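Local coordinates for cytochrome c-550 (Paracoccus denitrificans, PDB 1COT), which probably carries electrons between redox partners through a covalently bound heme c, as members of the cytochrome c family do, at residues A[11-15]-A[110-115]; A[18-24]-A[34-40]; A[42-47]-A[67-73]. All blocks are in the same frame, centred on the assembly; numbering follows the deposited sequence.

Contact 1 of 3, residues A[11-15]-A[110-115]; sequences EFNKC and DVVAFL. With HEC (heme c), chain B.
A chi1 of -159° in Phe12 and of 177° in Phe114 sets CG opposite the backbone N in each, and both rings enter one interface, their centroids 5.7 Å apart. The pairing of N-terminal and C-terminal helices is a hallmark of the class I cytochrome c fold, and here residues 11-15 lead from helix 5-11 into the CXXCH heme-attachment motif while 110-115 belong to helix 108-117. The two rings, their planes inclined at 52°, meet obliquely; Phe12 CB and the CG beside it lie against Phe114, CB 3.8 Å from CE2. Farther along the Phe12 ring, Val111 CG2 arrives at the edge, near the ring plane and 4.0 Å from CD1. Leu115 sends CD2 to within 3.9 Å of Phe12 CE1, its side chain crossing that of Phe12 at about a right angle. One face of the Phe12 ring is covered by Cys15 CB, toward the rim. This packing borders directly on the thioether, in which Cys15 SG is bonded to CAB of the heme at 1.8 Å. At the polar margin Lys14 NZ forms a salt bridge with Glu11 OE1 (3.0 Å), and Asp110 OD1 accepts from the backbone N of Asp4. A water bridges the two acids, which would otherwise probably repel each other: it donates to Glu11 OE2 at 2.7 Å and to Asp110 OD2 at 2.8 Å.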
# COMPACT_ATOMS: atom_id res chain seq x y z
N GLU A 11 -7.56 -6.55 10.39
CA GLU A 11 -6.55 -5.51 10.52
C GLU A 11 -6.83 -4.34 9.58
O GLU A 11 -6.53 -3.18 9.87
CB GLU A 11 -5.13 -6.04 10.18
CG GLU A 11 -4.51 -7.05 11.17
CD GLU A 11 -4.39 -6.59 12.59
OE1 GLU A 11 -4.60 -5.31 12.79
OE2 GLU A 11 -4.09 -7.35 13.50
N PHE A 12 -7.42 -4.67 8.44
CA PHE A 12 -7.78 -3.71 7.41
C PHE A 12 -8.71 -2.64 7.91
O PHE A 12 -8.84 -1.56 7.32
CB PHE A 12 -8.32 -4.40 6.14
CG PHE A 12 -8.17 -3.46 4.98
CD1 PHE A 12 -6.93 -3.30 4.37
CD2 PHE A 12 -9.27 -2.72 4.54
CE1 PHE A 12 -6.81 -2.40 3.31
CE2 PHE A 12 -9.15 -1.84 3.46
CZ PHE A 12 -7.91 -1.68 2.84
N ASN A 13 -9.38 -2.90 9.04
CA ASN A 13 -10.25 -1.89 9.58
C ASN A 13 -9.45 -0.66 9.93
O ASN A 13 -9.99 0.44 10.03
CB ASN A 13 -11.05 -2.36 10.79
CG ASN A 13 -12.13 -3.33 10.37
OD1 ASN A 13 -12.74 -3.19 9.30
ND2 ASN A 13 -12.35 -4.34 11.21
N LYS A 14 -8.14 -0.82 10.12
CA LYS A 14 -7.29 0.32 10.44
C LYS A 14 -6.98 1.12 9.19
O LYS A 14 -6.57 2.28 9.26
CB LYS A 14 -5.93 -0.15 10.94
CG LYS A 14 -5.95 -0.35 12.43
CD LYS A 14 -5.76 -1.81 12.77
CE LYS A 14 -5.93 -2.01 14.25
NZ LYS A 14 -6.09 -3.43 14.57
N CYS A 15 -7.14 0.48 8.03
CA CYS A 15 -6.82 1.13 6.77
C CYS A 15 -7.98 1.70 6.01
O CYS A 15 -7.84 2.63 5.22
CB CYS A 15 -6.25 0.08 5.81
SG CYS A 15 -4.99 -0.95 6.61
N ASP A 110 -0.24 -10.02 8.31
CA ASP A 110 -1.63 -10.41 8.16
C ASP A 110 -2.34 -9.48 7.20
O ASP A 110 -3.02 -9.90 6.28
CB ASP A 110 -2.34 -10.32 9.50
CG ASP A 110 -1.83 -11.30 10.51
OD1 ASP A 110 -1.27 -12.37 10.01
OD2 ASP A 110 -1.95 -11.12 11.70
N VAL A 111 -2.17 -8.17 7.44
CA VAL A 111 -2.82 -7.23 6.56
C VAL A 111 -2.29 -7.40 5.14
O VAL A 111 -3.04 -7.32 4.17
CB VAL A 111 -2.87 -5.79 7.08
CG1 VAL A 111 -1.54 -5.09 6.87
CG2 VAL A 111 -3.98 -5.02 6.39
N VAL A 112 -0.99 -7.64 5.01
CA VAL A 112 -0.42 -7.82 3.68
C VAL A 112 -0.99 -9.07 3.01
O VAL A 112 -1.27 -9.08 1.82
CB VAL A 112 1.10 -7.70 3.68
CG1 VAL A 112 1.67 -8.17 2.35
CG2 VAL A 112 1.49 -6.27 3.95
N ALA A 113 -1.19 -10.12 3.80
CA ALA A 113 -1.74 -11.36 3.28
C ALA A 113 -3.14 -11.11 2.70
O ALA A 113 -3.53 -11.66 1.68
CB ALA A 113 -1.80 -12.42 4.37
N PHE A 114 -3.90 -10.26 3.37
CA PHE A 114 -5.22 -9.94 2.91
C PHE A 114 -5.14 -9.12 1.64
O PHE A 114 -5.96 -9.28 0.75
CB PHE A 114 -5.88 -9.11 3.99
CG PHE A 114 -7.25 -8.65 3.62
CD1 PHE A 114 -8.29 -9.58 3.46
CD2 PHE A 114 -7.48 -7.29 3.50
CE1 PHE A 114 -9.58 -9.15 3.16
CE2 PHE A 114 -8.77 -6.85 3.21
CZ PHE A 114 -9.80 -7.78 3.04
N LEU A 115 -4.16 -8.22 1.56
CA LEU A 115 -4.03 -7.43 0.35
C LEU A 115 -3.70 -8.38 -0.79
O LEU A 115 -4.16 -8.20 -1.91
CB LEU A 115 -2.89 -6.41 0.50
CG LEU A 115 -3.24 -5.35 1.53
CD1 LEU A 115 -2.06 -4.40 1.66
CD2 LEU A 115 -4.47 -4.57 1.07
FE HEC B . -2.19 3.97 3.16
CHA HEC B . -0.66 4.89 0.31
CHB HEC B . -1.22 0.79 2.68
CHC HEC B . -3.72 3.05 6.04
CHD HEC B . -3.30 7.14 3.62
NA HEC B . -1.14 3.02 1.79
C1A HEC B . -0.59 3.60 0.65
C2A HEC B . 0.08 2.58 -0.11
C3A HEC B . -0.06 1.41 0.54
C4A HEC B . -0.82 1.69 1.71
CMA HEC B . 0.48 0.05 0.15
CAA HEC B . 0.81 2.82 -1.41
CBA HEC B . -0.15 2.58 -2.57
CGA HEC B . 0.44 2.68 -3.98
O1A HEC B . -0.43 2.86 -4.79
O2A HEC B . 1.60 2.59 -4.29
NB HEC B . -2.42 2.30 4.17
C1B HEC B . -1.98 1.09 3.76
C2B HEC B . -2.38 0.11 4.73
C3B HEC B . -3.06 0.76 5.66
C4B HEC B . -3.08 2.12 5.32
CMB HEC B . -2.01 -1.38 4.63
CAB HEC B . -3.58 0.19 6.92
CBB HEC B . -2.68 -0.53 7.89
NC HEC B . -3.24 4.86 4.54
C1C HEC B . -3.82 4.34 5.66
C2C HEC B . -4.55 5.36 6.39
C3C HEC B . -4.44 6.51 5.68
C4C HEC B . -3.64 6.19 4.54
CMC HEC B . -5.30 5.14 7.70
CAC HEC B . -5.01 7.87 5.96
CBC HEC B . -5.25 8.53 7.28
ND HEC B . -1.99 5.69 2.18
C1D HEC B . -2.55 6.89 2.53
C2D HEC B . -2.18 7.89 1.54
C3D HEC B . -1.46 7.23 0.62
C4D HEC B . -1.32 5.87 1.02
CMD HEC B . -2.56 9.35 1.57
CAD HEC B . -0.77 7.83 -0.55
CBD HEC B . 0.66 8.08 0.02
CGD HEC B . 1.53 9.04 -0.70
O1D HEC B . 1.25 9.56 -1.76
O2D HEC B . 2.62 9.28 -0.13
O HOH W 1 -3.87 -10.01 13.35

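Contact 2 of 3, residues A[18-24]-A[34-40]; sequences CHMIQAP and KTGPNLY. With HEC (heme c), chain B.
Leu39 presses a methyl onto the flat side of the axial histidine: CD1 stands over one face of the His19 ring, 3.7 Å from its centroid, a CH-pi contact. The ring's rotation is further fixed at its edge, where ND1 donates to Pro37 O (2.7 Å, 170°) in the carbonyl plane. NE2 is thereby aimed at the heme iron, 1.9 Å away, with Met100 as the other axial ligand, in the manner of class I cytochromes c. Cys18 SG is bonded to heme CAC (2.1 Å), the second CXXCH attachment. Gly36, with no side chain, fits where His19 and Cys18 come close, and its N donates to Cys18 O at 2.6 Å. Leu39 N meets Met20 O almost straight (2.9 Å, 178°). The Asn38 amide lies against the Gln22 backbone: ND2 donates to Gln22 O (2.8 Å), while OD1 takes Gln22 N (2.9 Å) on one side of its plane and Tyr40 N on the other, the latter closing an Asx turn. Over one face of Tyr40 rest Ala23 CA and Pro24 CD; Ile21 CG2 meets its edge. Ile21 also pairs by backbone with Ile29 and Ile30 and packs on Phe114 of helix 108-117, and Leu39 packs on Leu115 of the same helix.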
# COMPACT_ATOMS: atom_id res chain seq x y z
N CYS A 18 -9.07 5.35 4.85
CA CYS A 18 -8.44 6.01 3.71
C CYS A 18 -8.31 5.18 2.46
O CYS A 18 -7.98 5.71 1.41
CB CYS A 18 -7.01 6.34 4.11
SG CYS A 18 -7.02 7.33 5.63
N HIS A 19 -8.53 3.88 2.58
CA HIS A 19 -8.39 3.00 1.43
C HIS A 19 -9.54 2.03 1.25
O HIS A 19 -9.97 1.38 2.19
CB HIS A 19 -7.14 2.11 1.71
CG HIS A 19 -5.80 2.77 1.74
ND1 HIS A 19 -5.20 3.24 0.58
CD2 HIS A 19 -4.94 3.01 2.76
CE1 HIS A 19 -4.02 3.75 0.91
NE2 HIS A 19 -3.84 3.63 2.22
N MET A 20 -9.95 1.86 0.01
CA MET A 20 -10.99 0.91 -0.28
C MET A 20 -10.30 -0.21 -1.05
O MET A 20 -9.12 -0.11 -1.41
CB MET A 20 -12.05 1.57 -1.18
CG MET A 20 -11.52 1.81 -2.59
SD MET A 20 -12.72 2.56 -3.73
CE MET A 20 -12.85 4.22 -3.03
N ILE A 21 -11.03 -1.28 -1.32
CA ILE A 21 -10.54 -2.40 -2.10
C ILE A 21 -11.67 -2.56 -3.12
O ILE A 21 -12.73 -3.08 -2.77
CB ILE A 21 -10.26 -3.69 -1.31
CG1 ILE A 21 -9.10 -3.42 -0.35
CG2 ILE A 21 -9.87 -4.81 -2.28
CD1 ILE A 21 -8.69 -4.67 0.43
N GLN A 22 -11.52 -2.08 -4.35
CA GLN A 22 -12.56 -2.17 -5.36
C GLN A 22 -12.02 -2.74 -6.65
O GLN A 22 -11.00 -2.27 -7.18
CB GLN A 22 -13.17 -0.79 -5.61
CG GLN A 22 -14.39 -0.77 -6.55
CD GLN A 22 -14.74 0.68 -6.82
OE1 GLN A 22 -14.14 1.32 -7.70
NE2 GLN A 22 -15.68 1.21 -6.05
N ALA A 23 -12.71 -3.77 -7.13
CA ALA A 23 -12.34 -4.45 -8.35
C ALA A 23 -12.48 -3.52 -9.52
O ALA A 23 -13.23 -2.54 -9.48
CB ALA A 23 -13.15 -5.73 -8.51
N PRO A 24 -11.73 -3.84 -10.56
CA PRO A 24 -11.73 -3.04 -11.76
C PRO A 24 -13.10 -2.84 -12.36
O PRO A 24 -13.37 -1.81 -12.98
CB PRO A 24 -10.68 -3.63 -12.71
CG PRO A 24 -9.88 -4.62 -11.87
CD PRO A 24 -10.70 -4.91 -10.61
N LYS A 34 -11.34 7.49 0.29
CA LYS A 34 -10.57 7.82 -0.88
C LYS A 34 -9.33 8.67 -0.63
O LYS A 34 -8.69 9.11 -1.58
CB LYS A 34 -11.47 8.32 -1.98
CG LYS A 34 -12.67 9.10 -1.47
CD LYS A 34 -13.49 9.68 -2.61
CE LYS A 34 -14.57 8.72 -3.12
NZ LYS A 34 -14.36 8.21 -4.50
N THR A 35 -8.97 8.89 0.63
CA THR A 35 -7.80 9.67 0.96
C THR A 35 -6.57 9.00 0.36
O THR A 35 -5.62 9.65 -0.08
CB THR A 35 -7.63 9.66 2.48
OG1 THR A 35 -8.81 10.16 3.09
CG2 THR A 35 -6.40 10.44 2.92
N GLY A 36 -6.60 7.67 0.37
CA GLY A 36 -5.51 6.89 -0.17
C GLY A 36 -6.02 6.15 -1.41
O GLY A 36 -7.22 6.12 -1.68
N PRO A 37 -5.09 5.57 -2.14
CA PRO A 37 -5.43 4.83 -3.35
C PRO A 37 -6.15 3.52 -3.09
O PRO A 37 -6.07 2.95 -1.99
CB PRO A 37 -4.08 4.44 -3.99
CG PRO A 37 -2.97 5.07 -3.17
CD PRO A 37 -3.62 5.75 -1.98
N ASN A 38 -6.85 3.03 -4.11
CA ASN A 38 -7.56 1.77 -4.04
C ASN A 38 -6.47 0.70 -3.89
O ASN A 38 -5.48 0.73 -4.61
CB ASN A 38 -8.29 1.60 -5.38
CG ASN A 38 -9.08 0.33 -5.52
OD1 ASN A 38 -9.11 -0.54 -4.63
ND2 ASN A 38 -9.74 0.22 -6.66
N LEU A 39 -6.65 -0.24 -2.96
CA LEU A 39 -5.69 -1.31 -2.71
C LEU A 39 -5.94 -2.61 -3.43
O LEU A 39 -5.15 -3.54 -3.30
CB LEU A 39 -5.30 -1.46 -1.22
CG LEU A 39 -4.76 -0.16 -0.63
CD1 LEU A 39 -4.51 -0.32 0.87
CD2 LEU A 39 -3.46 0.23 -1.33
N TYR A 40 -7.02 -2.67 -4.19
CA TYR A 40 -7.28 -3.90 -4.92
C TYR A 40 -6.10 -4.04 -5.87
O TYR A 40 -5.67 -3.07 -6.49
CB TYR A 40 -8.52 -3.73 -5.82
CG TYR A 40 -8.62 -4.92 -6.73
CD1 TYR A 40 -7.98 -4.97 -7.97
CD2 TYR A 40 -9.36 -6.03 -6.33
CE1 TYR A 40 -8.02 -6.08 -8.83
CE2 TYR A 40 -9.43 -7.14 -7.17
CZ TYR A 40 -8.78 -7.17 -8.40
OH TYR A 40 -8.87 -8.28 -9.20
FE HEC B . -2.19 3.97 3.16
CHA HEC B . -0.66 4.89 0.31
CHB HEC B . -1.22 0.79 2.68
CHC HEC B . -3.72 3.05 6.04
CHD HEC B . -3.30 7.14 3.62
NA HEC B . -1.14 3.02 1.79
C1A HEC B . -0.59 3.60 0.65
C2A HEC B . 0.08 2.58 -0.11
C3A HEC B . -0.06 1.41 0.54
C4A HEC B . -0.82 1.69 1.71
CMA HEC B . 0.48 0.05 0.15
CAA HEC B . 0.81 2.82 -1.41
CBA HEC B . -0.15 2.58 -2.57
CGA HEC B . 0.44 2.68 -3.98
O1A HEC B . -0.43 2.86 -4.79
O2A HEC B . 1.60 2.59 -4.29
NB HEC B . -2.42 2.30 4.17
C1B HEC B . -1.98 1.09 3.76
C2B HEC B . -2.38 0.11 4.73
C3B HEC B . -3.06 0.76 5.66
C4B HEC B . -3.08 2.12 5.32
CMB HEC B . -2.01 -1.38 4.63
CAB HEC B . -3.58 0.19 6.92
CBB HEC B . -2.68 -0.53 7.89
NC HEC B . -3.24 4.86 4.54
C1C HEC B . -3.82 4.34 5.66
C2C HEC B . -4.55 5.36 6.39
C3C HEC B . -4.44 6.51 5.68
C4C HEC B . -3.64 6.19 4.54
CMC HEC B . -5.30 5.14 7.70
CAC HEC B . -5.01 7.87 5.96
CBC HEC B . -5.25 8.53 7.28
ND HEC B . -1.99 5.69 2.18
C1D HEC B . -2.55 6.89 2.53
C2D HEC B . -2.18 7.89 1.54
C3D HEC B . -1.46 7.23 0.62
C4D HEC B . -1.32 5.87 1.02
CMD HEC B . -2.56 9.35 1.57
CAD HEC B . -0.77 7.83 -0.55
CBD HEC B . 0.66 8.08 0.02
CGD HEC B . 1.53 9.04 -0.70
O1D HEC B . 1.25 9.56 -1.76
O2D HEC B . 2.62 9.28 -0.13
O HOH W 2 -9.24 4.37 -1.71

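Contact 3 of 3, residues A[42-47]-A[67-73]; sequences VVGRKI and PDLTWTE. With HEC (heme c), chain B.
Gly44 and Trp71 begin a run of backbone hydrogen bonds, Gly44 N giving to Trp71 O at 2.8 Å in the carbonyl plane. Trp71 N in turn donates to Arg45 O (2.9 Å), and Ile47 N reaches Leu69 O at 3.2 Å; these last two bonds flank Lys46 and Thr70, which form a single antiparallel, non-hydrogen-bonded bridge pair. A type II turn from Val42 to Arg45, with Gly44 at positive phi, reverses the chain within 42-47. A water adds to the bonding, linking Lys46 NZ with Leu69 O.

In the cytochrome c fold this region forms the floor of the heme crevice, where a heme propionate is bound. Apolar packing centres on the indole. A chi1 of -51° followed by a chi2 of -65° folds the end of Ile47 back over Trp71, and CD1 sits 3.4 Å from the centroid of the five-membered ring in a close CH-pi contact. Ile47 CG1 also lies 3.6 Å from Leu69 CG. Val42 CG2 reaches Trp71 CD1 obliquely, at 3.5 Å.

The two oxygens of the propionate are divided between the segments: Trp71 NE1 donates in the ring plane to O2A of the heme (2.8 Å, 166°), and Arg45 NH2 to O1A (3.0 Å), probably offsetting its negative charge. The second terminal nitrogen, NH1, bonds to Asn38 O.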
# COMPACT_ATOMS: atom_id res chain seq x y z
N VAL A 42 -2.98 -4.41 -5.24
CA VAL A 42 -1.75 -3.69 -4.92
C VAL A 42 -0.51 -4.56 -4.99
O VAL A 42 0.56 -4.10 -5.37
CB VAL A 42 -1.81 -2.89 -3.60
CG1 VAL A 42 -1.95 -3.84 -2.41
CG2 VAL A 42 -0.60 -1.99 -3.44
N VAL A 43 -0.65 -5.83 -4.62
CA VAL A 43 0.52 -6.69 -4.69
C VAL A 43 0.85 -6.94 -6.15
O VAL A 43 -0.00 -7.41 -6.91
CB VAL A 43 0.32 -8.00 -3.94
CG1 VAL A 43 1.62 -8.81 -3.91
CG2 VAL A 43 -0.18 -7.72 -2.52
N GLY A 44 2.09 -6.65 -6.53
CA GLY A 44 2.53 -6.84 -7.89
C GLY A 44 2.31 -5.59 -8.73
O GLY A 44 2.77 -5.50 -9.87
N ARG A 45 1.63 -4.60 -8.16
CA ARG A 45 1.39 -3.37 -8.90
C ARG A 45 2.58 -2.42 -8.81
O ARG A 45 3.21 -2.34 -7.76
CB ARG A 45 0.19 -2.72 -8.26
CG ARG A 45 -0.24 -1.41 -8.85
CD ARG A 45 -1.62 -1.10 -8.31
NE ARG A 45 -1.61 -0.15 -7.20
CZ ARG A 45 -2.65 0.02 -6.39
NH1 ARG A 45 -3.78 -0.67 -6.55
NH2 ARG A 45 -2.57 0.90 -5.40
N LYS A 46 2.87 -1.68 -9.88
CA LYS A 46 3.97 -0.72 -9.85
C LYS A 46 3.70 0.32 -8.77
O LYS A 46 2.56 0.76 -8.58
CB LYS A 46 4.03 0.02 -11.19
CG LYS A 46 5.25 0.90 -11.36
CD LYS A 46 5.30 1.64 -12.70
CE LYS A 46 6.65 2.27 -12.99
NZ LYS A 46 7.03 3.26 -11.98
N ILE A 47 4.73 0.70 -8.04
CA ILE A 47 4.56 1.70 -6.98
C ILE A 47 3.93 2.98 -7.52
O ILE A 47 4.26 3.39 -8.63
CB ILE A 47 5.96 2.13 -6.51
CG1 ILE A 47 6.84 0.93 -6.17
CG2 ILE A 47 5.89 3.11 -5.35
CD1 ILE A 47 6.33 0.11 -4.98
N PRO A 67 12.08 2.33 -11.59
CA PRO A 67 11.01 2.07 -12.51
C PRO A 67 10.43 0.68 -12.58
O PRO A 67 9.26 0.48 -12.91
CB PRO A 67 11.48 2.54 -13.88
CG PRO A 67 12.93 2.97 -13.72
CD PRO A 67 13.33 2.74 -12.28
N ASP A 68 11.27 -0.26 -12.25
CA ASP A 68 10.79 -1.60 -12.30
C ASP A 68 10.22 -2.05 -10.97
O ASP A 68 9.83 -3.21 -10.81
CB ASP A 68 11.99 -2.48 -12.64
CG ASP A 68 13.18 -2.25 -11.74
OD1 ASP A 68 13.31 -1.28 -11.01
OD2 ASP A 68 14.05 -3.21 -11.82
N LEU A 69 10.17 -1.16 -9.99
CA LEU A 69 9.66 -1.54 -8.70
C LEU A 69 8.15 -1.66 -8.62
O LEU A 69 7.39 -0.76 -8.94
CB LEU A 69 10.15 -0.58 -7.60
CG LEU A 69 9.86 -1.05 -6.18
CD1 LEU A 69 10.52 -2.41 -5.96
CD2 LEU A 69 10.42 -0.04 -5.20
N THR A 70 7.76 -2.84 -8.18
CA THR A 70 6.37 -3.17 -8.00
C THR A 70 6.28 -3.61 -6.56
O THR A 70 7.26 -4.07 -5.99
CB THR A 70 5.86 -4.27 -8.95
OG1 THR A 70 6.56 -5.47 -8.68
CG2 THR A 70 6.07 -3.83 -10.40
N TRP A 71 5.13 -3.47 -5.96
CA TRP A 71 5.03 -3.88 -4.59
C TRP A 71 5.06 -5.37 -4.35
O TRP A 71 4.29 -6.14 -4.92
CB TRP A 71 3.64 -3.49 -4.08
CG TRP A 71 3.52 -2.04 -3.78
CD1 TRP A 71 2.68 -1.18 -4.39
CD2 TRP A 71 4.24 -1.31 -2.78
NE1 TRP A 71 2.81 0.07 -3.83
CE2 TRP A 71 3.77 0.01 -2.85
CE3 TRP A 71 5.23 -1.67 -1.86
CZ2 TRP A 71 4.29 0.99 -1.99
CZ3 TRP A 71 5.74 -0.70 -1.02
CH2 TRP A 71 5.27 0.62 -1.09
N THR A 72 5.96 -5.80 -3.47
CA THR A 72 6.07 -7.19 -3.10
C THR A 72 5.52 -7.26 -1.69
O THR A 72 5.43 -6.22 -1.03
CB THR A 72 7.53 -7.68 -3.05
OG1 THR A 72 8.25 -6.90 -2.10
CG2 THR A 72 8.15 -7.55 -4.43
N GLU A 73 5.14 -8.44 -1.22
CA GLU A 73 4.62 -8.54 0.13
C GLU A 73 5.66 -8.04 1.15
O GLU A 73 5.33 -7.33 2.10
CB GLU A 73 4.16 -9.97 0.47
CG GLU A 73 2.77 -10.30 -0.10
CD GLU A 73 2.36 -11.73 0.14
OE1 GLU A 73 1.81 -12.11 1.16
OE2 GLU A 73 2.66 -12.51 -0.86
FE HEC B . -2.19 3.97 3.16
CHA HEC B . -0.66 4.89 0.31
CHB HEC B . -1.22 0.79 2.68
CHC HEC B . -3.72 3.05 6.04
CHD HEC B . -3.30 7.14 3.62
NA HEC B . -1.14 3.02 1.79
C1A HEC B . -0.59 3.60 0.65
C2A HEC B . 0.08 2.58 -0.11
C3A HEC B . -0.06 1.41 0.54
C4A HEC B . -0.82 1.69 1.71
CMA HEC B . 0.48 0.05 0.15
CAA HEC B . 0.81 2.82 -1.41
CBA HEC B . -0.15 2.58 -2.57
CGA HEC B . 0.44 2.68 -3.98
O1A HEC B . -0.43 2.86 -4.79
O2A HEC B . 1.60 2.59 -4.29
NB HEC B . -2.42 2.30 4.17
C1B HEC B . -1.98 1.09 3.76
C2B HEC B . -2.38 0.11 4.73
C3B HEC B . -3.06 0.76 5.66
C4B HEC B . -3.08 2.12 5.32
CMB HEC B . -2.01 -1.38 4.63
CAB HEC B . -3.58 0.19 6.92
CBB HEC B . -2.68 -0.53 7.89
NC HEC B . -3.24 4.86 4.54
C1C HEC B . -3.82 4.34 5.66
C2C HEC B . -4.55 5.36 6.39
C3C HEC B . -4.44 6.51 5.68
C4C HEC B . -3.64 6.19 4.54
CMC HEC B . -5.30 5.14 7.70
CAC HEC B . -5.01 7.87 5.96
CBC HEC B . -5.25 8.53 7.28
ND HEC B . -1.99 5.69 2.18
C1D HEC B . -2.55 6.89 2.53
C2D HEC B . -2.18 7.89 1.54
C3D HEC B . -1.46 7.23 0.62
C4D HEC B . -1.32 5.87 1.02
CMD HEC B . -2.56 9.35 1.57
CAD HEC B . -0.77 7.83 -0.55
CBD HEC B . 0.66 8.08 0.02
CGD HEC B . 1.53 9.04 -0.70
O1D HEC B . 1.25 9.56 -1.76
O2D HEC B . 2.62 9.28 -0.13
O HOH W 3 8.11 1.90 -9.89

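Overall arrangement
From the N terminus, helix 5-11 runs into contact 1, whose partner on helix 108-117 comes 95 residues later, so that this contact closes the large loop holding the other two. Contact 2 closes a short loop of nine residues, starting within the heme-attachment motif, and contact 3 opens and closes after it, spanning helix 57-65; the two stand in series, nested inside contact 1. Neighbours meet directly: Phe12 packs on Leu39, Val112 on Glu73 and Leu115 on Val42. With centres 12 to 17 Å apart, all three touch the heme, tying terminal helices, axial-histidine loop and propionate region around it.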